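Local coordinates for Two-component insecticidal protein 16 kDa unit (PDB 5V3S), which is the 16 kDa aegerolysin-family component of a binary insecticidal protein that kills corn rootworm, at residues A[36-41]-A[99-104]. Sequence-based numbering, arbitrary orientation.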
# COMPACT_ATOMS: atom_id res chain seq x y z
N ALA A 36 -6.49 1.19 -6.92
CA ALA A 36 -6.77 1.28 -5.48
C ALA A 36 -8.28 1.13 -5.19
O ALA A 36 -9.12 1.73 -5.87
CB ALA A 36 -6.27 2.63 -4.91
N TYR A 37 -8.61 0.35 -4.14
CA TYR A 37 -9.96 0.19 -3.71
C TYR A 37 -10.01 -0.10 -2.25
O TYR A 37 -9.02 -0.49 -1.63
CB TYR A 37 -10.61 -0.97 -4.51
CG TYR A 37 -10.12 -2.30 -4.09
CD1 TYR A 37 -8.95 -2.83 -4.56
CD2 TYR A 37 -10.84 -3.08 -3.13
CE1 TYR A 37 -8.46 -4.03 -4.14
CE2 TYR A 37 -10.36 -4.30 -2.73
CZ TYR A 37 -9.12 -4.75 -3.22
OH TYR A 37 -8.59 -5.91 -2.79
N LEU A 38 -11.22 0.04 -1.69
CA LEU A 38 -11.45 -0.38 -0.35
C LEU A 38 -12.79 -1.06 -0.36
O LEU A 38 -13.73 -0.59 -0.98
CB LEU A 38 -11.49 0.77 0.71
CG LEU A 38 -10.24 1.58 1.08
CD1 LEU A 38 -10.58 2.86 1.78
CD2 LEU A 38 -9.25 0.81 1.88
N ARG A 39 -12.85 -2.08 0.47
CA ARG A 39 -14.11 -2.73 0.86
C ARG A 39 -14.57 -2.28 2.24
O ARG A 39 -15.77 -2.20 2.49
CB ARG A 39 -13.89 -4.21 0.91
CG ARG A 39 -13.86 -4.88 -0.42
CD ARG A 39 -13.40 -6.34 -0.21
NE ARG A 39 -13.50 -7.09 -1.46
CZ ARG A 39 -13.12 -8.36 -1.63
NH1 ARG A 39 -12.57 -9.09 -0.61
NH2 ARG A 39 -13.33 -8.90 -2.81
N TRP A 40 -13.65 -1.98 3.12
CA TRP A 40 -13.96 -1.42 4.45
C TRP A 40 -12.97 -0.33 4.78
O TRP A 40 -11.77 -0.43 4.39
CB TRP A 40 -13.85 -2.50 5.50
CG TRP A 40 -14.85 -3.56 5.34
CD1 TRP A 40 -14.68 -4.74 4.72
CD2 TRP A 40 -16.22 -3.55 5.84
NE1 TRP A 40 -15.83 -5.48 4.76
CE2 TRP A 40 -16.80 -4.78 5.45
CE3 TRP A 40 -16.99 -2.63 6.55
CZ2 TRP A 40 -18.13 -5.12 5.73
CZ3 TRP A 40 -18.35 -2.98 6.88
CH2 TRP A 40 -18.89 -4.22 6.45
N GLY A 41 -13.44 0.65 5.53
CA GLY A 41 -12.69 1.77 5.99
C GLY A 41 -12.58 2.90 5.02
O GLY A 41 -13.34 3.02 4.04
N TYR A 99 -1.01 -5.46 -4.32
CA TYR A 99 -0.99 -5.59 -2.88
C TYR A 99 -2.44 -5.64 -2.32
O TYR A 99 -3.34 -5.03 -2.89
CB TYR A 99 -0.20 -4.43 -2.26
CG TYR A 99 -0.03 -4.59 -0.78
CD1 TYR A 99 0.73 -5.68 -0.24
CD2 TYR A 99 -0.67 -3.72 0.09
CE1 TYR A 99 0.87 -5.82 1.15
CE2 TYR A 99 -0.51 -3.82 1.43
CZ TYR A 99 0.24 -4.88 1.96
OH TYR A 99 0.29 -4.97 3.33
N TYR A 100 -2.63 -6.34 -1.20
CA TYR A 100 -3.99 -6.50 -0.59
C TYR A 100 -3.81 -6.68 0.87
O TYR A 100 -2.81 -7.28 1.32
CB TYR A 100 -4.75 -7.74 -1.20
CG TYR A 100 -5.96 -8.24 -0.39
CD1 TYR A 100 -7.15 -7.58 -0.47
CD2 TYR A 100 -5.87 -9.31 0.54
CE1 TYR A 100 -8.25 -7.90 0.30
CE2 TYR A 100 -6.98 -9.69 1.29
CZ TYR A 100 -8.18 -8.96 1.14
OH TYR A 100 -9.30 -9.26 1.85
N TRP A 101 -4.70 -6.06 1.65
CA TRP A 101 -4.68 -6.17 3.10
C TRP A 101 -6.12 -6.36 3.63
O TRP A 101 -7.08 -5.95 3.01
CB TRP A 101 -4.02 -4.93 3.73
CG TRP A 101 -4.80 -3.67 3.52
CD1 TRP A 101 -5.78 -3.19 4.33
CD2 TRP A 101 -4.71 -2.75 2.43
NE1 TRP A 101 -6.30 -2.06 3.83
CE2 TRP A 101 -5.66 -1.76 2.65
CE3 TRP A 101 -3.85 -2.62 1.34
CZ2 TRP A 101 -5.85 -0.69 1.76
CZ3 TRP A 101 -4.06 -1.58 0.46
CH2 TRP A 101 -5.00 -0.60 0.71
N ASP A 102 -6.23 -7.04 4.77
CA ASP A 102 -7.49 -7.23 5.42
C ASP A 102 -7.17 -7.11 6.86
O ASP A 102 -6.52 -7.98 7.41
CB ASP A 102 -8.11 -8.57 5.01
CG ASP A 102 -9.45 -8.78 5.69
OD1 ASP A 102 -10.11 -7.78 6.01
OD2 ASP A 102 -9.81 -9.94 5.92
N CYS A 103 -7.51 -5.97 7.45
CA CYS A 103 -7.22 -5.63 8.81
C CYS A 103 -8.55 -5.27 9.51
O CYS A 103 -8.94 -4.10 9.61
CB CYS A 103 -6.28 -4.44 8.85
SG CYS A 103 -4.84 -4.71 7.77
N PRO A 104 -9.24 -6.30 9.96
CA PRO A 104 -10.61 -6.18 10.43
C PRO A 104 -10.69 -5.62 11.84
O PRO A 104 -9.69 -5.63 12.55
CB PRO A 104 -11.07 -7.60 10.45
CG PRO A 104 -9.85 -8.34 10.89
CD PRO A 104 -8.71 -7.66 10.12
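Y37 holds its ring in the cleft between its own N and C atoms (chi1 73°), whereas the Y100 ring swings to the far side from its N (chi1 164°). Both side chains therefore lean over the same face of the sheet and meet above strand 83-91. Y37 OH lies 3.2 Å from Y100 CD1 and 3.7 Å from Y100 CE1. The hydroxyl oxygen comes up against the C-H edge of the Y100 ring, with no hydrogen bond between the two side chains. R39 is extended from CG to NE and crosses Y100 at about a right angle. Its guanidinium plane is turned 76° from the Y100 ring. R39 NH1 stays 4.1 Å from Y100 OH, and E84 joins the two: its OE2 forms a salt bridge with R39 NH1 and a hydrogen bond with Y100 OH.

The two sheets of this aegerolysin fold pack face to face as a beta sandwich, with the tyrosine pair on the outer face. Strand 83-91 lies between strands 31-38 and 94-103 and pairs with both. The two segments touch through side chains reaching across it. The backbones of R39 and W40 share E84 as their partner, a classic beta bulge. Past the corner at R39 the chain continues as strand 40-44 of the second sheet.

L38 and W101 meet on the inner face. L38 CD2 touches the edge of the indole, 3.7 Å from W101 CZ2. F43 and M20 of the other sheet meet them there, F43 against both and M20 against W101. A hydrogen bond from NE1 to T83 OG1 helps fix the buried indole.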